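Local coordinates for protein UDP-galactopyranose mutase (Deinococcus radiodurans, PDB 3HDY) that probably interconverts UDP-galactopyranose and UDP-galactofuranose as an FAD-dependent mutase, and binds both the flavin and the nucleotide sugar, at residues T158-V163 / D187-D192; K182-D187 / Y335-P340; L272-L277 / G331-P336. One frame throughout, in Å; residues are numbered along the deposited sequence.

Contact 1: T158-V163 / D187-D192; sequences TSEDVV and DPSELD
Ser159 reaches across to the chain 187-192 with both its backbone amide and its hydroxyl. Ser159 N donates to Leu191 O at 2.9 Å and makes a second, weak bond to Pro188 O, while Ser159 OG donates to Asp192 O at 2.8 Å. A chi1 of -82° sets OG beside the backbone N, anti to its own carbonyl carbon, and from there it meets the Asp192 carbonyl from above the carbonyl plane rather than on a lone pair. Here the packing is close: Ser159 and Leu191 are buried, Ser159 CB rests 3.8 Å from Pro188 CB, and the CA-H of Thr158 adds a contact to Leu191 O. In Thr158, chi1 of 66° holds OG1 between the backbone N and the carbonyl carbon, where it accepts from Asp161 N and, weakly, from Glu160 N, while the methyl CG2 of Thr158 meets Ser189 O at 3.1 Å.

The Glu160 and Ser189 side is looser and partly exposed. Glu160 is extended, and its OE2 passes Ser189 CB at 3.6 Å without bonding to it. Its other oxygen, OE1, lies 4.4 Å from Asp187 OD2, a proximity of like charges probably eased by Arg169, which forms a salt bridge with Glu160, and by Arg181, which does the same for Asp187. Asp187 OD2 is occupied locally as well, accepting from Ser189 OG at 2.7 Å and from Ser189 N in an Asx turn.

The chain that leaves the end of helix 159-184 thus packs against the start of the same helix, where Thr158 is the N-cap and pairs with Asp161, whose OD2 accepts from Thr158 N, in a capping box.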
loop_
_atom_site.group_PDB
_atom_site.type_symbol
_atom_site.label_atom_id
_atom_site.label_comp_id
_atom_site.label_asym_id
_atom_site.label_seq_id
_atom_site.Cartn_x
_atom_site.Cartn_y
_atom_site.Cartn_z
ATOM N N THR A 158 -29.852 -12.785 -28.304
ATOM C CA THR A 158 -29.430 -11.465 -27.839
ATOM C C THR A 158 -29.777 -11.222 -26.373
ATOM O O THR A 158 -30.521 -11.991 -25.762
ATOM C CB THR A 158 -30.077 -10.345 -28.675
ATOM O OG1 THR A 158 -31.496 -10.346 -28.460
ATOM C CG2 THR A 158 -29.791 -10.552 -30.150
ATOM N N SER A 159 -29.238 -10.140 -25.816
ATOM C CA SER A 159 -29.585 -9.723 -24.462
ATOM C C SER A 159 -31.043 -9.288 -24.386
ATOM O O SER A 159 -31.636 -9.262 -23.311
ATOM C CB SER A 159 -28.679 -8.585 -23.992
ATOM O OG SER A 159 -27.445 -9.079 -23.506
ATOM N N GLU A 160 -31.615 -8.937 -25.534
ATOM C CA GLU A 160 -33.022 -8.568 -25.601
ATOM C C GLU A 160 -33.898 -9.809 -25.475
ATOM O O GLU A 160 -34.967 -9.765 -24.867
ATOM C CB GLU A 160 -33.321 -7.837 -26.908
ATOM C CG GLU A 160 -34.720 -7.244 -26.995
ATOM C CD GLU A 160 -34.936 -6.456 -28.276
ATOM O OE1 GLU A 160 -35.567 -5.378 -28.221
ATOM O OE2 GLU A 160 -34.463 -6.910 -29.337
ATOM N N ASP A 161 -33.432 -10.921 -26.038
ATOM C CA ASP A 161 -34.173 -12.179 -25.989
ATOM C C ASP A 161 -34.278 -12.763 -24.580
ATOM O O ASP A 161 -35.369 -13.137 -24.145
ATOM C CB ASP A 161 -33.548 -13.218 -26.924
ATOM C CG ASP A 161 -33.645 -12.826 -28.383
ATOM O OD1 ASP A 161 -34.580 -12.077 -28.737
ATOM O OD2 ASP A 161 -32.787 -13.272 -29.176
ATOM N N VAL A 162 -33.151 -12.855 -23.875
ATOM C CA VAL A 162 -33.147 -13.465 -22.544
ATOM C C VAL A 162 -34.119 -12.775 -21.593
ATOM O O VAL A 162 -34.811 -13.432 -20.819
ATOM C CB VAL A 162 -31.736 -13.494 -21.893
ATOM C CG1 VAL A 162 -30.894 -14.603 -22.481
ATOM C CG2 VAL A 162 -31.044 -12.152 -22.035
ATOM N N VAL A 163 -34.165 -11.448 -21.660
ATOM C CA VAL A 163 -35.021 -10.663 -20.778
ATOM C C VAL A 163 -36.479 -10.705 -21.229
ATOM O O VAL A 163 -37.351 -11.225 -20.532
ATOM C CB VAL A 163 -34.566 -9.188 -20.734
ATOM C CG1 VAL A 163 -35.512 -8.357 -19.878
ATOM C CG2 VAL A 163 -33.143 -9.085 -20.218
ATOM N N ASP A 187 -27.438 -1.512 -28.007
ATOM C CA ASP A 187 -28.753 -2.040 -27.647
ATOM C C ASP A 187 -28.565 -3.483 -27.194
ATOM O O ASP A 187 -27.648 -4.161 -27.653
ATOM C CB ASP A 187 -29.709 -1.978 -28.844
ATOM C CG ASP A 187 -31.166 -2.153 -28.444
ATOM O OD1 ASP A 187 -31.742 -1.218 -27.847
ATOM O OD2 ASP A 187 -31.743 -3.221 -28.738
ATOM N N PRO A 188 -29.418 -3.953 -26.272
ATOM C CA PRO A 188 -29.337 -5.338 -25.797
ATOM C C PRO A 188 -29.413 -6.339 -26.943
ATOM O O PRO A 188 -28.931 -7.465 -26.815
ATOM C CB PRO A 188 -30.566 -5.459 -24.896
ATOM C CG PRO A 188 -30.761 -4.082 -24.376
ATOM C CD PRO A 188 -30.410 -3.172 -25.515
ATOM N N SER A 189 -30.009 -5.923 -28.057
ATOM C CA SER A 189 -30.072 -6.759 -29.249
ATOM C C SER A 189 -28.703 -6.883 -29.916
ATOM O O SER A 189 -28.452 -7.831 -30.658
ATOM C CB SER A 189 -31.083 -6.191 -30.242
ATOM O OG SER A 189 -30.752 -4.857 -30.585
ATOM N N GLU A 190 -27.825 -5.922 -29.645
ATOM C CA GLU A 190 -26.474 -5.924 -30.202
ATOM C C GLU A 190 -25.461 -6.590 -29.262
ATOM O O GLU A 190 -24.247 -6.477 -29.456
ATOM C CB GLU A 190 -26.025 -4.497 -30.522
ATOM C CG GLU A 190 -26.847 -3.788 -31.594
ATOM C CD GLU A 190 -26.464 -2.323 -31.741
ATOM O OE1 GLU A 190 -26.430 -1.607 -30.715
ATOM O OE2 GLU A 190 -26.196 -1.887 -32.883
ATOM N N LEU A 191 -25.967 -7.274 -28.241
ATOM C CA LEU A 191 -25.118 -8.010 -27.309
ATOM C C LEU A 191 -25.584 -9.452 -27.198
ATOM O O LEU A 191 -26.768 -9.751 -27.371
ATOM C CB LEU A 191 -25.124 -7.357 -25.924
ATOM C CG LEU A 191 -24.612 -5.919 -25.839
ATOM C CD1 LEU A 191 -24.803 -5.349 -24.445
ATOM C CD2 LEU A 191 -23.157 -5.860 -26.249
ATOM N N ASP A 192 -24.643 -10.345 -26.912
ATOM C CA ASP A 192 -24.954 -11.753 -26.712
ATOM C C ASP A 192 -25.875 -11.948 -25.509
ATOM O O ASP A 192 -25.851 -11.168 -24.559
ATOM C CB ASP A 192 -23.663 -12.547 -26.512
ATOM C CG ASP A 192 -23.893 -14.043 -26.512
ATOM O OD1 ASP A 192 -24.078 -14.615 -27.606
ATOM O OD2 ASP A 192 -23.878 -14.651 -25.423
#

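Contact 2: K182-D187 / Y335-P340. With GDU (galactose-uridine-5'-diphosphate), chain K.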
loop_
_atom_site.group_PDB
_atom_site.type_symbol
_atom_site.label_atom_id
_atom_site.label_comp_id
_atom_site.label_asym_id
_atom_site.label_seq_id
_atom_site.Cartn_x
_atom_site.Cartn_y
_atom_site.Cartn_z
ATOM N N LYS A 182 -26.478 2.293 -21.948
ATOM C CA LYS A 182 -25.557 3.242 -21.329
ATOM C C LYS A 182 -24.201 2.606 -21.026
ATOM O O LYS A 182 -23.155 3.205 -21.263
ATOM C CB LYS A 182 -26.175 3.822 -20.057
ATOM C CG LYS A 182 -25.308 4.857 -19.368
ATOM C CD LYS A 182 -26.146 5.804 -18.523
ATOM C CE LYS A 182 -26.960 5.049 -17.500
ATOM N NZ LYS A 182 -27.550 5.967 -16.495
ATOM N N GLN A 183 -24.229 1.387 -20.505
ATOM C CA GLN A 183 -23.014 0.689 -20.110
ATOM C C GLN A 183 -22.137 0.307 -21.303
ATOM O O GLN A 183 -20.921 0.506 -21.282
ATOM C CB GLN A 183 -23.370 -0.558 -19.295
ATOM C CG GLN A 183 -22.211 -1.514 -19.074
ATOM C CD GLN A 183 -21.152 -0.945 -18.156
ATOM O OE1 GLN A 183 -21.304 0.151 -17.612
ATOM N NE2 GLN A 183 -20.070 -1.691 -17.974
ATOM N N TRP A 184 -22.758 -0.242 -22.342
ATOM C CA TRP A 184 -22.005 -0.779 -23.469
ATOM C C TRP A 184 -21.992 0.147 -24.678
ATOM O O TRP A 184 -21.103 0.056 -25.525
ATOM C CB TRP A 184 -22.570 -2.137 -23.879
ATOM C CG TRP A 184 -22.660 -3.103 -22.753
ATOM C CD1 TRP A 184 -23.737 -3.320 -21.945
ATOM C CD2 TRP A 184 -21.634 -3.992 -22.304
ATOM N NE1 TRP A 184 -23.445 -4.290 -21.019
ATOM C CE2 TRP A 184 -22.160 -4.721 -21.217
ATOM C CE3 TRP A 184 -20.320 -4.245 -22.714
ATOM C CZ2 TRP A 184 -21.420 -5.683 -20.534
ATOM C CZ3 TRP A 184 -19.586 -5.202 -22.037
ATOM C CH2 TRP A 184 -20.139 -5.910 -20.958
ATOM N N GLY A 185 -22.978 1.032 -24.760
ATOM C CA GLY A 185 -23.153 1.847 -25.946
ATOM C C GLY A 185 -23.788 1.024 -27.051
ATOM O O GLY A 185 -23.699 1.371 -28.226
ATOM N N LEU A 186 -24.427 -0.076 -26.665
ATOM C CA LEU A 186 -25.097 -0.967 -27.606
ATOM C C LEU A 186 -26.492 -1.325 -27.091
ATOM O O LEU A 186 -26.708 -1.425 -25.882
ATOM C CB LEU A 186 -24.279 -2.249 -27.801
ATOM C CG LEU A 186 -23.161 -2.339 -28.856
ATOM C CD1 LEU A 186 -22.524 -0.996 -29.148
ATOM C CD2 LEU A 186 -22.094 -3.361 -28.447
ATOM N N ASP A 187 -27.438 -1.512 -28.007
ATOM C CA ASP A 187 -28.753 -2.040 -27.647
ATOM C C ASP A 187 -28.565 -3.483 -27.194
ATOM O O ASP A 187 -27.648 -4.161 -27.653
ATOM C CB ASP A 187 -29.709 -1.978 -28.844
ATOM C CG ASP A 187 -31.166 -2.153 -28.444
ATOM O OD1 ASP A 187 -31.742 -1.218 -27.847
ATOM O OD2 ASP A 187 -31.743 -3.221 -28.738
ATOM N N TYR A 335 -14.052 -4.409 -19.497
ATOM C CA TYR A 335 -15.056 -5.369 -19.948
ATOM C C TYR A 335 -14.814 -5.863 -21.370
ATOM O O TYR A 335 -14.693 -5.065 -22.296
ATOM C CB TYR A 335 -16.454 -4.740 -19.914
ATOM C CG TYR A 335 -16.940 -4.261 -18.562
ATOM C CD1 TYR A 335 -16.501 -3.054 -18.033
ATOM C CD2 TYR A 335 -17.868 -4.998 -17.835
ATOM C CE1 TYR A 335 -16.951 -2.609 -16.809
ATOM C CE2 TYR A 335 -18.328 -4.558 -16.610
ATOM C CZ TYR A 335 -17.864 -3.361 -16.102
ATOM O OH TYR A 335 -18.314 -2.913 -14.883
ATOM N N PRO A 336 -14.762 -7.186 -21.554
ATOM C CA PRO A 336 -14.923 -7.732 -22.902
ATOM C C PRO A 336 -16.350 -7.438 -23.368
ATOM O O PRO A 336 -17.242 -7.334 -22.526
ATOM C CB PRO A 336 -14.742 -9.238 -22.694
ATOM C CG PRO A 336 -14.026 -9.374 -21.388
ATOM C CD PRO A 336 -14.504 -8.232 -20.553
ATOM N N VAL A 337 -16.568 -7.299 -24.672
ATOM C CA VAL A 337 -17.895 -6.966 -25.189
ATOM C C VAL A 337 -18.486 -8.115 -25.992
ATOM O O VAL A 337 -18.336 -8.166 -27.211
ATOM C CB VAL A 337 -17.851 -5.715 -26.074
ATOM C CG1 VAL A 337 -19.260 -5.262 -26.409
ATOM C CG2 VAL A 337 -17.066 -4.611 -25.381
ATOM N N PRO A 338 -19.171 -9.039 -25.305
ATOM C CA PRO A 338 -19.678 -10.274 -25.911
ATOM C C PRO A 338 -20.728 -10.030 -26.998
ATOM O O PRO A 338 -21.851 -9.633 -26.696
ATOM C CB PRO A 338 -20.297 -11.018 -24.720
ATOM C CG PRO A 338 -19.667 -10.411 -23.508
ATOM C CD PRO A 338 -19.480 -8.973 -23.867
ATOM N N ARG A 339 -20.342 -10.272 -28.249
ATOM C CA ARG A 339 -21.235 -10.175 -29.400
ATOM C C ARG A 339 -20.553 -10.875 -30.571
ATOM O O ARG A 339 -19.330 -10.990 -30.587
ATOM C CB ARG A 339 -21.532 -8.714 -29.741
ATOM C CG ARG A 339 -20.309 -7.911 -30.140
ATOM C CD ARG A 339 -20.659 -6.451 -30.387
ATOM N NE ARG A 339 -21.784 -6.306 -31.304
ATOM C CZ ARG A 339 -21.994 -5.239 -32.069
ATOM N NH1 ARG A 339 -21.151 -4.220 -32.039
ATOM N NH2 ARG A 339 -23.048 -5.196 -32.872
ATOM N N PRO A 340 -21.337 -11.354 -31.550
ATOM C CA PRO A 340 -20.803 -12.149 -32.666
ATOM C C PRO A 340 -19.599 -11.503 -33.350
ATOM O O PRO A 340 -18.592 -12.182 -33.577
ATOM C CB PRO A 340 -21.988 -12.232 -33.631
ATOM C CG PRO A 340 -23.184 -12.121 -32.754
ATOM C CD PRO A 340 -22.796 -11.175 -31.650
HETATM N N1 GDU K . -28.102 -4.845 -16.279
HETATM C C2 GDU K . -29.100 -4.087 -16.252
HETATM N N3 GDU K . -29.734 -3.438 -15.377
HETATM C C4 GDU K . -29.225 -3.581 -14.143
HETATM C C5 GDU K . -28.045 -4.440 -13.980
HETATM C C6 GDU K . -27.532 -5.038 -15.064
HETATM O O2 GDU K . -29.672 -3.896 -17.550
HETATM O O4 GDU K . -29.712 -3.025 -13.168
HETATM C C1D GDU K . -27.551 -5.466 -17.466
HETATM C C2D GDU K . -26.381 -4.810 -18.240
HETATM O O2D GDU K . -26.264 -5.301 -19.572
HETATM C C3D GDU K . -25.196 -5.267 -17.415
HETATM C C4D GDU K . -25.583 -6.733 -17.184
HETATM O O4D GDU K . -27.016 -6.786 -17.219
HETATM O O3D GDU K . -24.005 -5.135 -18.187
HETATM C C5D GDU K . -24.881 -7.456 -16.029
HETATM O O5D GDU K . -24.980 -6.588 -14.886
HETATM P PA GDU K . -23.791 -6.546 -13.830
HETATM O O1A GDU K . -24.249 -5.827 -12.602
HETATM O O2A GDU K . -23.528 -7.976 -13.506
HETATM O O3A GDU K . -22.552 -5.775 -14.465
HETATM P PB GDU K . -21.156 -5.513 -13.756
HETATM O O1B GDU K . -20.862 -4.098 -14.121
HETATM O O2B GDU K . -19.989 -6.319 -14.217
HETATM O O3B GDU K . -21.182 -5.567 -12.154
HETATM C "C1'" GDU K . -20.147 -5.645 -11.147
HETATM C "C2'" GDU K . -20.011 -7.074 -10.551
HETATM C "C3'" GDU K . -21.432 -7.550 -10.167
HETATM C "C4'" GDU K . -21.875 -6.686 -8.953
HETATM C "C5'" GDU K . -21.712 -5.183 -9.326
HETATM C "C6'" GDU K . -21.844 -4.241 -8.100
HETATM O "O2'" GDU K . -19.314 -7.996 -11.412
HETATM O "O3'" GDU K . -21.397 -8.965 -9.877
HETATM O "O4'" GDU K . -21.060 -7.047 -7.821
HETATM O "O5'" GDU K . -20.557 -4.738 -10.096
HETATM O "O6'" GDU K . -23.209 -4.195 -7.639
#
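The end of helix 159-184 and the chain running out of strand 320-336 head in nearly the same direction, 20° apart end to end, with Trp184 CA and Val337 CA 7.6 Å apart. The contact is made mostly by side chains. Gln183, bent at chi2 (69°), brings its amide over one face of the Tyr335 ring, NE2 lying 3.3 Å from CZ, with the amide and ring planes steeply inclined. The Trp184 and Tyr335 side chains cross at about a right angle, neither stacked nor edge-to-face, with Trp184 CZ3 3.8 Å from Tyr335 CB. Pro336 O sits at the edge of the indole, near its plane.

Trp184 and Tyr335 belong to the UDP-galactose site, and Gln183 to the UDP site: Trp184 NE1 donates to O3D of the bound nucleotide's ribose at 3.0 Å and weakly to O2D, while Tyr335 OH donates to O1B of the phosphate next to the galactose at 2.9 Å.

Farther out, Val337 CG1 packs 4.0 Å from both Trp184 CE3 and Leu186 CD2. Leu186 then spreads over one face of the Arg339 guanidinium, CD2 3.8 Å from NH1, while Arg339 NE makes a salt bridge with Glu341.

Contact 3: L272-L277 / G331-P336. With GDU (galactose-uridine-5'-diphosphate), chain K.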
loop_
_atom_site.group_PDB
_atom_site.type_symbol
_atom_site.label_atom_id
_atom_site.label_comp_id
_atom_site.label_asym_id
_atom_site.label_seq_id
_atom_site.Cartn_x
_atom_site.Cartn_y
_atom_site.Cartn_z
ATOM N N LEU A 272 -9.372 -5.156 -30.567
ATOM C CA LEU A 272 -10.455 -5.929 -29.976
ATOM C C LEU A 272 -11.168 -4.999 -29.007
ATOM O O LEU A 272 -10.527 -4.389 -28.150
ATOM C CB LEU A 272 -9.899 -7.131 -29.216
ATOM C CG LEU A 272 -10.570 -8.494 -29.403
ATOM C CD1 LEU A 272 -10.188 -9.418 -28.255
ATOM C CD2 LEU A 272 -12.082 -8.387 -29.524
ATOM N N PRO A 273 -12.493 -4.865 -29.153
ATOM C CA PRO A 273 -13.271 -3.963 -28.299
ATOM C C PRO A 273 -13.218 -4.353 -26.827
ATOM O O PRO A 273 -13.500 -5.497 -26.480
ATOM C CB PRO A 273 -14.699 -4.129 -28.827
ATOM C CG PRO A 273 -14.537 -4.607 -30.226
ATOM C CD PRO A 273 -13.318 -5.472 -30.210
ATOM N N TYR A 274 -12.841 -3.402 -25.981
ATOM C CA TYR A 274 -12.975 -3.542 -24.538
ATOM C C TYR A 274 -13.651 -2.282 -24.016
ATOM O O TYR A 274 -13.271 -1.168 -24.380
ATOM C CB TYR A 274 -11.612 -3.697 -23.861
ATOM C CG TYR A 274 -10.895 -5.006 -24.127
ATOM C CD1 TYR A 274 -9.926 -5.100 -25.118
ATOM C CD2 TYR A 274 -11.168 -6.139 -23.370
ATOM C CE1 TYR A 274 -9.258 -6.286 -25.359
ATOM C CE2 TYR A 274 -10.506 -7.332 -23.604
ATOM C CZ TYR A 274 -9.551 -7.398 -24.603
ATOM O OH TYR A 274 -8.886 -8.580 -24.847
ATOM N N ARG A 275 -14.658 -2.454 -23.170
ATOM C CA ARG A 275 -15.336 -1.313 -22.577
ATOM C C ARG A 275 -14.555 -0.808 -21.365
ATOM O O ARG A 275 -13.995 -1.597 -20.607
ATOM C CB ARG A 275 -16.762 -1.689 -22.183
ATOM C CG ARG A 275 -17.665 -0.498 -21.942
ATOM C CD ARG A 275 -17.942 0.277 -23.231
ATOM N NE ARG A 275 -18.957 1.303 -23.014
ATOM C CZ ARG A 275 -19.325 2.204 -23.916
ATOM N NH1 ARG A 275 -18.758 2.214 -25.113
ATOM N NH2 ARG A 275 -20.262 3.094 -23.615
ATOM N N SER A 276 -14.514 0.508 -21.194
ATOM C CA SER A 276 -13.767 1.114 -20.099
ATOM C C SER A 276 -14.696 1.871 -19.157
ATOM O O SER A 276 -15.906 1.911 -19.369
ATOM C CB SER A 276 -12.693 2.059 -20.645
ATOM O OG SER A 276 -11.882 2.576 -19.602
ATOM N N LEU A 277 -14.125 2.473 -18.120
ATOM C CA LEU A 277 -14.908 3.224 -17.150
ATOM C C LEU A 277 -14.145 4.436 -16.632
ATOM O O LEU A 277 -12.920 4.417 -16.543
ATOM C CB LEU A 277 -15.294 2.329 -15.965
ATOM C CG LEU A 277 -16.233 1.148 -16.219
ATOM C CD1 LEU A 277 -16.370 0.306 -14.963
ATOM C CD2 LEU A 277 -17.598 1.626 -16.704
ATOM N N GLY A 331 -10.004 4.081 -22.832
ATOM C CA GLY A 331 -9.438 3.927 -21.502
ATOM C C GLY A 331 -8.951 2.514 -21.247
ATOM O O GLY A 331 -8.886 1.704 -22.170
ATOM N N ASP A 332 -8.602 2.216 -19.997
ATOM C CA ASP A 332 -8.193 0.864 -19.608
ATOM C C ASP A 332 -9.310 -0.150 -19.845
ATOM O O ASP A 332 -10.469 0.104 -19.520
ATOM C CB ASP A 332 -7.780 0.821 -18.134
ATOM C CG ASP A 332 -6.429 1.457 -17.883
ATOM O OD1 ASP A 332 -5.572 1.426 -18.793
ATOM O OD2 ASP A 332 -6.226 1.981 -16.767
ATOM N N PRO A 333 -8.958 -1.311 -20.409
ATOM C CA PRO A 333 -9.930 -2.368 -20.701
ATOM C C PRO A 333 -10.452 -3.003 -19.420
ATOM O O PRO A 333 -9.669 -3.594 -18.674
ATOM C CB PRO A 333 -9.107 -3.398 -21.485
ATOM C CG PRO A 333 -7.844 -2.707 -21.855
ATOM C CD PRO A 333 -7.597 -1.688 -20.807
ATOM N N TYR A 334 -11.752 -2.880 -19.171
ATOM C CA TYR A 334 -12.369 -3.498 -18.001
ATOM C C TYR A 334 -13.332 -4.613 -18.398
ATOM O O TYR A 334 -13.408 -5.643 -17.728
ATOM C CB TYR A 334 -13.088 -2.453 -17.150
ATOM C CG TYR A 334 -12.166 -1.406 -16.570
ATOM C CD1 TYR A 334 -12.411 -0.054 -16.761
ATOM C CD2 TYR A 334 -11.043 -1.771 -15.840
ATOM C CE1 TYR A 334 -11.567 0.906 -16.234
ATOM C CE2 TYR A 334 -10.194 -0.818 -15.313
ATOM C CZ TYR A 334 -10.460 0.518 -15.512
ATOM O OH TYR A 334 -9.618 1.473 -14.987
ATOM N N TYR A 335 -14.052 -4.409 -19.497
ATOM C CA TYR A 335 -15.056 -5.369 -19.948
ATOM C C TYR A 335 -14.814 -5.863 -21.370
ATOM O O TYR A 335 -14.693 -5.065 -22.296
ATOM C CB TYR A 335 -16.454 -4.740 -19.914
ATOM C CG TYR A 335 -16.940 -4.261 -18.562
ATOM C CD1 TYR A 335 -16.501 -3.054 -18.033
ATOM C CD2 TYR A 335 -17.868 -4.998 -17.835
ATOM C CE1 TYR A 335 -16.951 -2.609 -16.809
ATOM C CE2 TYR A 335 -18.328 -4.558 -16.610
ATOM C CZ TYR A 335 -17.864 -3.361 -16.102
ATOM O OH TYR A 335 -18.314 -2.913 -14.883
ATOM N N PRO A 336 -14.762 -7.186 -21.554
ATOM C CA PRO A 336 -14.923 -7.732 -22.902
ATOM C C PRO A 336 -16.350 -7.438 -23.368
ATOM O O PRO A 336 -17.242 -7.334 -22.526
ATOM C CB PRO A 336 -14.742 -9.238 -22.694
ATOM C CG PRO A 336 -14.026 -9.374 -21.388
ATOM C CD PRO A 336 -14.504 -8.232 -20.553
HETATM N N1 GDU K . -28.102 -4.845 -16.279
HETATM C C2 GDU K . -29.100 -4.087 -16.252
HETATM N N3 GDU K . -29.734 -3.438 -15.377
HETATM C C4 GDU K . -29.225 -3.581 -14.143
HETATM C C5 GDU K . -28.045 -4.440 -13.980
HETATM C C6 GDU K . -27.532 -5.038 -15.064
HETATM O O2 GDU K . -29.672 -3.896 -17.550
HETATM O O4 GDU K . -29.712 -3.025 -13.168
HETATM C C1D GDU K . -27.551 -5.466 -17.466
HETATM C C2D GDU K . -26.381 -4.810 -18.240
HETATM O O2D GDU K . -26.264 -5.301 -19.572
HETATM C C3D GDU K . -25.196 -5.267 -17.415
HETATM C C4D GDU K . -25.583 -6.733 -17.184
HETATM O O4D GDU K . -27.016 -6.786 -17.219
HETATM O O3D GDU K . -24.005 -5.135 -18.187
HETATM C C5D GDU K . -24.881 -7.456 -16.029
HETATM O O5D GDU K . -24.980 -6.588 -14.886
HETATM P PA GDU K . -23.791 -6.546 -13.830
HETATM O O1A GDU K . -24.249 -5.827 -12.602
HETATM O O2A GDU K . -23.528 -7.976 -13.506
HETATM O O3A GDU K . -22.552 -5.775 -14.465
HETATM P PB GDU K . -21.156 -5.513 -13.756
HETATM O O1B GDU K . -20.862 -4.098 -14.121
HETATM O O2B GDU K . -19.989 -6.319 -14.217
HETATM O O3B GDU K . -21.182 -5.567 -12.154
HETATM C "C1'" GDU K . -20.147 -5.645 -11.147
HETATM C "C2'" GDU K . -20.011 -7.074 -10.551
HETATM C "C3'" GDU K . -21.432 -7.550 -10.167
HETATM C "C4'" GDU K . -21.875 -6.686 -8.953
HETATM C "C5'" GDU K . -21.712 -5.183 -9.326
HETATM C "C6'" GDU K . -21.844 -4.241 -8.100
HETATM O "O2'" GDU K . -19.314 -7.996 -11.412
HETATM O "O3'" GDU K . -21.397 -8.965 -9.877
HETATM O "O4'" GDU K . -21.060 -7.047 -7.821
HETATM O "O5'" GDU K . -20.557 -4.738 -10.096
HETATM O "O6'" GDU K . -23.209 -4.195 -7.639
#
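Tyr335, Tyr274 and Leu277 bury the most surface where strand 274-284 runs antiparallel to the end of strand 320-336. The backbone of Tyr335 pairs with Arg275: Arg275 N donates to Tyr335 O at 2.8 Å, in the plane of that carbonyl, and Arg275 O receives Tyr335 N at 3.0 Å. The same Arg275 O also takes Tyr334 N, so two successive amides grip one oxygen.

Leu277 touches the rings of both Tyr334 and Tyr335. Its CD1 comes to the edge of the Tyr335 ring, 3.5 Å from CE1, and its CB lies 3.8 Å from Tyr334 CD1. The backbone N of Leu277 meets the Tyr334 ring at the edge, near the ring plane.

Tyr274 packs on Pro333, whose CB touches Tyr274 CB at 3.5 Å. A chi1 of -70° places Tyr274 CG 3.6 Å from the same Pro333 CB, where the ring begins; at the far end the Tyr274 hydroxyl bonds to Leu365 O.

Toward Gly331, Ser276 OG donates to Asp332 O at 2.8 Å, and this carbonyl also lies over one face of the Tyr334 ring. Leu277, Tyr334 and Tyr335 all touch the FAD, which places the strand pair beside that cofactor. With Tyr334 and Tyr335 both opposite Arg275, this is a classic beta bulge at the edge of the mixed sheet.

Overall arrangement
Contact 2 is the buried one, between the other two and touching both; contacts 1 and 3 are partly exposed and do not meet. Helix 159-184 serves contact 1 with its first turn and contact 2 with its last, and Asp192 N probably bonds to Pro338 O between them. Contacts 2 and 3 share Tyr335 and Pro336 on strand 320-336, and Arg275 NE reaches from the sheet to Gln183 O at the helix end. The chemistry changes accordingly: helix capping and loop carbonyls in contact 1, aromatic and apolar side chains around the nucleotide sugar in contact 2, and strand pairing beside the FAD in contact 3.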